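Local coordinates for SH3 domain-containing protein (Dictyostelium discoideum, PDB 4NQI), which drives membrane remodelling in osmoregulation, phagocytosis and cytokinesis, and probably binds phosphatidylinositol lipids through its I-BAR domain, at residues K40-Y45 / N101-P106; A119-N124 / L177-L182. One frame throughout, in Å; residues are numbered along the deposited sequence.

Overall arrangement
Both contacts lie in the N-terminal I-BAR (IMD) domain, which is almost entirely helical. Contact 1 joins helix 15-64 to helix 72-140. Contact 2 joins helix 72-140 to helix 152-224. Helix 72-140 thus packs on one partner at contact 1 and on the other further along, and ties together the three long helices of the rod-like subunit. Contact 1 is completed before the chain reaches contact 2. Their centres are about 28 Å apart and their nearest atoms about 16 Å, so they do not meet. Contact 1 is buried near the middle of the chain, while contact 2 is partly buried and further out. The second subunit also packs on residues at both places, in keeping with the elongated helical dimer of the I-BAR family.

Contact 1: residues K40-Y45 / N101-P106; sequences KAANKY and NEFITP
The helices come closest at Asn43 and Ile104, whose CA atoms are 6.7 Å apart. The axes of 40-45 and 101-106 pass at 9.9 Å and run roughly antiparallel, at 138°. The 101-106 segment is irregular. It holds a wider pi-type turn at 101-104, and it kinks at Pro106, whose N makes no bond to the preceding turn.

Ile104 does most of the touching. Its CD1 lies against the backbone of the opposite helix, 3.5 Å from CA of Asn43. The same methyl is 3.6 Å from the carbonyl O of Ala42, so it rests on the main chain where these two residues join. The longer branch gets there because CG1 is anti to the carbonyl carbon (chi1 -70°) and the chain then runs on extended to CD1. Ala42 offers only a methyl. Its CB sits 4.0 Å from Ile104 CG1, and this small side chain leaves room for the isoleucine to come close to the backbone. The ring of Phe103 reaches the Ala42 methyl with its edge: CE2 is 3.9 Å from Ala42 CB, which lies near the ring plane. Asn43 adds its CB at the margin, 4.2 Å from Ile104 CD1. No hydrogen bond crosses the contact. The side-chain pairs are apolar, and Ile104 packs on backbone as well.

Other parts of the bundle continue this core. Phe103 also meets the rings of Phe191 and Phe195 on helix 152-224, edge-to-face with Phe195. Leu59 of the second subunit packs on Ala42, and the OH of Tyr45 is hydrogen-bonded to Glu89 of that subunit. The arrangement is the antiparallel helix packing of the I-BAR (IMD) fold, a long helical bundle built from two subunits.

Contact 2: residues A119-N124 / L177-L182; sequences ATFEKN and LRDVVL
A backbone bond of 2.9 Å from Leu182 N to Arg178 O spans the helical turn that carries Asp179 and Val180, whose CB atoms face Phe121. The contact itself is made by one ring lying between two helices. With chi1 at 177°, Phe121 swings CG away from its backbone N and points the ring at helix 152-224. Its CE1 comes 3.6 Å from CB of Asp179. Val180 meets the neighbouring CE2 and CZ from the same side of the ring plane: CE2 is 3.7 Å and CZ 3.8 Å from Val180 CB. Both groups approach the ring obliquely. Asp179 touches with its CB methylene rather than its carboxylate, whose plane stands 82° from the ring.

Here helices 72-140 and 152-224, running in roughly opposite directions, pack in the long helical bundle of the I-BAR (IMD) fold. A predicted coiled coil overlaps both segments at its ends. Ile24 of helix 15-64 also packs on the ring, and Thr20 and Thr23 of that helix lie on Val180. Without the ring, as with an alanine at Phe121, Asp179 CB, Val180 and Ile24 would probably lose their common packing partner. On the same turn as Val180, Arg178 NH2 makes a salt bridge with Glu235 of the second subunit.

Contact 1: residues K40-Y45 / N101-P106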
loop_
_atom_site.group_PDB
_atom_site.type_symbol
_atom_site.label_atom_id
_atom_site.label_comp_id
_atom_site.label_asym_id
_atom_site.label_seq_id
_atom_site.Cartn_x
_atom_site.Cartn_y
_atom_site.Cartn_z
ATOM N N LYS B 40 -16.486 8.991 5.187
ATOM C CA LYS B 40 -15.624 10.171 5.102
ATOM C C LYS B 40 -14.161 9.787 5.268
ATOM O O LYS B 40 -13.297 10.230 4.509
ATOM C CB LYS B 40 -15.987 11.184 6.189
ATOM C CG LYS B 40 -17.346 11.851 6.033
ATOM C CD LYS B 40 -17.619 12.767 7.220
ATOM N N ALA B 41 -13.892 8.966 6.277
ATOM C CA ALA B 41 -12.539 8.497 6.547
ATOM C C ALA B 41 -11.993 7.675 5.379
ATOM O O ALA B 41 -10.839 7.843 4.976
ATOM C CB ALA B 41 -12.511 7.691 7.826
ATOM N N ALA B 42 -12.826 6.790 4.837
ATOM C CA ALA B 42 -12.430 5.964 3.699
ATOM C C ALA B 42 -12.206 6.807 2.444
ATOM O O ALA B 42 -11.322 6.508 1.642
ATOM C CB ALA B 42 -13.465 4.880 3.436
ATOM N N ASN B 43 -13.013 7.851 2.279
ATOM C CA ASN B 43 -12.897 8.746 1.130
ATOM C C ASN B 43 -11.560 9.488 1.111
ATOM O O ASN B 43 -10.940 9.653 0.058
ATOM C CB ASN B 43 -14.064 9.740 1.112
ATOM C CG ASN B 43 -14.137 10.537 -0.178
ATOM O OD1 ASN B 43 -13.627 10.111 -1.216
ATOM N ND2 ASN B 43 -14.774 11.702 -0.120
ATOM N N LYS B 44 -11.125 9.927 2.288
ATOM C CA LYS B 44 -9.837 10.593 2.461
ATOM C C LYS B 44 -8.679 9.632 2.208
ATOM O O LYS B 44 -7.687 9.992 1.565
ATOM C CB LYS B 44 -9.744 11.144 3.883
ATOM C CG LYS B 44 -8.359 11.607 4.299
ATOM N N TYR B 45 -8.809 8.415 2.729
ATOM C CA TYR B 45 -7.807 7.371 2.546
ATOM C C TYR B 45 -7.603 7.093 1.062
ATOM O O TYR B 45 -6.469 6.975 0.591
ATOM C CB TYR B 45 -8.238 6.092 3.271
ATOM C CG TYR B 45 -7.233 4.960 3.218
ATOM C CD1 TYR B 45 -6.184 4.897 4.122
ATOM C CD2 TYR B 45 -7.344 3.945 2.277
ATOM C CE1 TYR B 45 -5.266 3.864 4.086
ATOM C CE2 TYR B 45 -6.429 2.907 2.232
ATOM C CZ TYR B 45 -5.393 2.874 3.139
ATOM O OH TYR B 45 -4.480 1.846 3.104
ATOM N N ASN B 101 -15.557 2.940 -5.704
ATOM C CA ASN B 101 -16.679 2.444 -6.499
ATOM C C ASN B 101 -17.450 1.294 -5.850
ATOM O O ASN B 101 -18.659 1.172 -6.038
ATOM C CB ASN B 101 -16.197 2.011 -7.888
ATOM C CG ASN B 101 -15.617 3.160 -8.693
ATOM O OD1 ASN B 101 -16.074 4.300 -8.591
ATOM N ND2 ASN B 101 -14.607 2.862 -9.505
ATOM N N GLU B 102 -16.746 0.453 -5.095
ATOM C CA GLU B 102 -17.337 -0.763 -4.535
ATOM C C GLU B 102 -17.737 -0.634 -3.065
ATOM O O GLU B 102 -18.543 -1.426 -2.572
ATOM C CB GLU B 102 -16.391 -1.955 -4.710
ATOM C CG GLU B 102 -15.898 -2.177 -6.137
ATOM C CD GLU B 102 -16.913 -2.894 -7.003
ATOM O OE1 GLU B 102 -18.005 -3.228 -6.494
ATOM O OE2 GLU B 102 -16.617 -3.129 -8.194
ATOM N N PHE B 103 -17.177 0.351 -2.362
ATOM C CA PHE B 103 -17.548 0.585 -0.963
ATOM C C PHE B 103 -18.166 1.959 -0.694
ATOM O O PHE B 103 -19.331 2.054 -0.306
ATOM C CB PHE B 103 -16.356 0.379 -0.023
ATOM C CG PHE B 103 -16.640 0.778 1.399
ATOM C CD1 PHE B 103 -17.583 0.089 2.149
ATOM C CD2 PHE B 103 -15.977 1.846 1.985
ATOM C CE1 PHE B 103 -17.856 0.455 3.457
ATOM C CE2 PHE B 103 -16.242 2.214 3.293
ATOM C CZ PHE B 103 -17.185 1.518 4.028
ATOM N N ILE B 104 -17.371 3.011 -0.887
ATOM C CA ILE B 104 -17.756 4.377 -0.520
ATOM C C ILE B 104 -19.107 4.823 -1.087
ATOM O O ILE B 104 -20.022 5.151 -0.329
ATOM C CB ILE B 104 -16.654 5.391 -0.904
ATOM C CG1 ILE B 104 -15.432 5.202 -0.004
ATOM C CG2 ILE B 104 -17.172 6.819 -0.802
ATOM C CD1 ILE B 104 -14.181 5.879 -0.521
ATOM N N THR B 105 -19.229 4.829 -2.411
ATOM C CA THR B 105 -20.480 5.228 -3.060
ATOM C C THR B 105 -21.666 4.277 -2.781
ATOM O O THR B 105 -22.761 4.743 -2.465
ATOM C CB THR B 105 -20.299 5.460 -4.586
ATOM O OG1 THR B 105 -19.144 6.279 -4.817
ATOM C CG2 THR B 105 -21.523 6.138 -5.176
ATOM N N PRO B 106 -21.460 2.947 -2.895
ATOM C CA PRO B 106 -22.600 2.061 -2.616
ATOM C C PRO B 106 -23.054 2.042 -1.152
ATOM O O PRO B 106 -24.244 1.843 -0.908
ATOM C CB PRO B 106 -22.076 0.678 -3.013
ATOM C CG PRO B 106 -20.973 0.949 -3.967
ATOM C CD PRO B 106 -20.328 2.200 -3.473
#

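Contact 2: residues A119-N124 / L177-L182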
loop_
_atom_site.group_PDB
_atom_site.type_symbol
_atom_site.label_atom_id
_atom_site.label_comp_id
_atom_site.label_asym_id
_atom_site.label_seq_id
_atom_site.Cartn_x
_atom_site.Cartn_y
_atom_site.Cartn_z
ATOM N N ALA B 119 -37.375 3.919 9.462
ATOM C CA ALA B 119 -38.485 4.836 9.687
ATOM C C ALA B 119 -39.805 4.099 9.473
ATOM O O ALA B 119 -40.714 4.172 10.302
ATOM C CB ALA B 119 -38.382 6.025 8.752
ATOM N N THR B 120 -39.889 3.380 8.357
ATOM C CA THR B 120 -41.088 2.632 7.995
ATOM C C THR B 120 -41.418 1.543 9.013
ATOM O O THR B 120 -42.568 1.409 9.432
ATOM C CB THR B 120 -40.945 1.987 6.602
ATOM O OG1 THR B 120 -40.601 2.991 5.637
ATOM C CG2 THR B 120 -42.243 1.311 6.187
ATOM N N PHE B 121 -40.407 0.769 9.403
ATOM C CA PHE B 121 -40.588 -0.307 10.374
ATOM C C PHE B 121 -41.102 0.231 11.705
ATOM O O PHE B 121 -41.939 -0.398 12.354
ATOM C CB PHE B 121 -39.278 -1.073 10.588
ATOM C CG PHE B 121 -39.369 -2.153 11.635
ATOM C CD1 PHE B 121 -39.787 -3.431 11.299
ATOM C CD2 PHE B 121 -39.033 -1.889 12.958
ATOM C CE1 PHE B 121 -39.875 -4.423 12.261
ATOM C CE2 PHE B 121 -39.121 -2.877 13.922
ATOM C CZ PHE B 121 -39.540 -4.145 13.572
ATOM N N GLU B 122 -40.586 1.388 12.110
ATOM C CA GLU B 122 -40.992 2.010 13.365
ATOM C C GLU B 122 -42.448 2.456 13.300
ATOM O O GLU B 122 -43.200 2.276 14.257
ATOM C CB GLU B 122 -40.090 3.202 13.701
ATOM C CG GLU B 122 -40.364 3.807 15.074
ATOM C CD GLU B 122 -39.582 5.083 15.332
ATOM O OE1 GLU B 122 -39.271 5.807 14.362
ATOM O OE2 GLU B 122 -39.283 5.364 16.513
ATOM N N LYS B 123 -42.837 3.038 12.168
ATOM C CA LYS B 123 -44.219 3.461 11.943
ATOM C C LYS B 123 -45.172 2.282 12.121
ATOM O O LYS B 123 -46.089 2.329 12.944
ATOM C CB LYS B 123 -44.376 4.052 10.537
ATOM N N ASN B 124 -44.935 1.225 11.347
ATOM C CA ASN B 124 -45.714 -0.006 11.436
ATOM C C ASN B 124 -45.645 -0.664 12.814
ATOM O O ASN B 124 -46.538 -1.424 13.189
ATOM C CB ASN B 124 -45.263 -0.999 10.362
ATOM C CG ASN B 124 -45.786 -0.646 8.982
ATOM O OD1 ASN B 124 -46.311 0.446 8.762
ATOM N ND2 ASN B 124 -45.643 -1.575 8.041
ATOM N N LEU B 177 -39.289 -8.311 16.980
ATOM C CA LEU B 177 -37.928 -8.351 17.508
ATOM C C LEU B 177 -36.987 -9.028 16.515
ATOM O O LEU B 177 -35.901 -8.515 16.230
ATOM C CB LEU B 177 -37.878 -9.077 18.853
ATOM C CG LEU B 177 -36.465 -9.266 19.416
ATOM C CD1 LEU B 177 -35.792 -7.921 19.639
ATOM C CD2 LEU B 177 -36.486 -10.074 20.703
ATOM N N ARG B 178 -37.408 -10.184 16.003
ATOM C CA ARG B 178 -36.677 -10.884 14.952
ATOM C C ARG B 178 -36.454 -9.965 13.764
ATOM O O ARG B 178 -35.332 -9.829 13.274
ATOM C CB ARG B 178 -37.466 -12.101 14.469
ATOM C CG ARG B 178 -37.360 -13.334 15.343
ATOM C CD ARG B 178 -37.904 -14.556 14.612
ATOM N NE ARG B 178 -37.573 -15.803 15.294
ATOM C CZ ARG B 178 -38.281 -16.318 16.294
ATOM N NH1 ARG B 178 -39.363 -15.689 16.735
ATOM N NH2 ARG B 178 -37.907 -17.459 16.857
ATOM N N ASP B 179 -37.539 -9.344 13.308
ATOM C CA ASP B 179 -37.521 -8.500 12.119
ATOM C C ASP B 179 -36.466 -7.401 12.189
ATOM O O ASP B 179 -35.757 -7.153 11.213
ATOM C CB ASP B 179 -38.906 -7.890 11.872
ATOM C CG ASP B 179 -39.925 -8.917 11.403
ATOM O OD1 ASP B 179 -39.513 -10.027 11.002
ATOM O OD2 ASP B 179 -41.136 -8.612 11.426
ATOM N N VAL B 180 -36.347 -6.759 13.349
ATOM C CA VAL B 180 -35.410 -5.647 13.504
ATOM C C VAL B 180 -33.966 -6.100 13.771
ATOM O O VAL B 180 -33.024 -5.497 13.250
ATOM C CB VAL B 180 -35.889 -4.626 14.571
ATOM C CG1 VAL B 180 -35.836 -5.229 15.965
ATOM C CG2 VAL B 180 -35.068 -3.352 14.504
ATOM N N VAL B 181 -33.793 -7.162 14.560
ATOM C CA VAL B 181 -32.461 -7.713 14.813
ATOM C C VAL B 181 -31.836 -8.194 13.504
ATOM O O VAL B 181 -30.636 -8.024 13.272
ATOM C CB VAL B 181 -32.494 -8.862 15.853
ATOM C CG1 VAL B 181 -31.140 -9.558 15.943
ATOM C CG2 VAL B 181 -32.887 -8.331 17.216
ATOM N N LEU B 182 -32.665 -8.775 12.642
ATOM C CA LEU B 182 -32.209 -9.242 11.337
ATOM C C LEU B 182 -31.987 -8.085 10.362
ATOM O O LEU B 182 -31.180 -8.195 9.441
ATOM C CB LEU B 182 -33.184 -10.267 10.751
ATOM C CG LEU B 182 -33.285 -11.591 11.510
ATOM C CD1 LEU B 182 -34.036 -12.648 10.707
ATOM C CD2 LEU B 182 -31.903 -12.093 11.896
#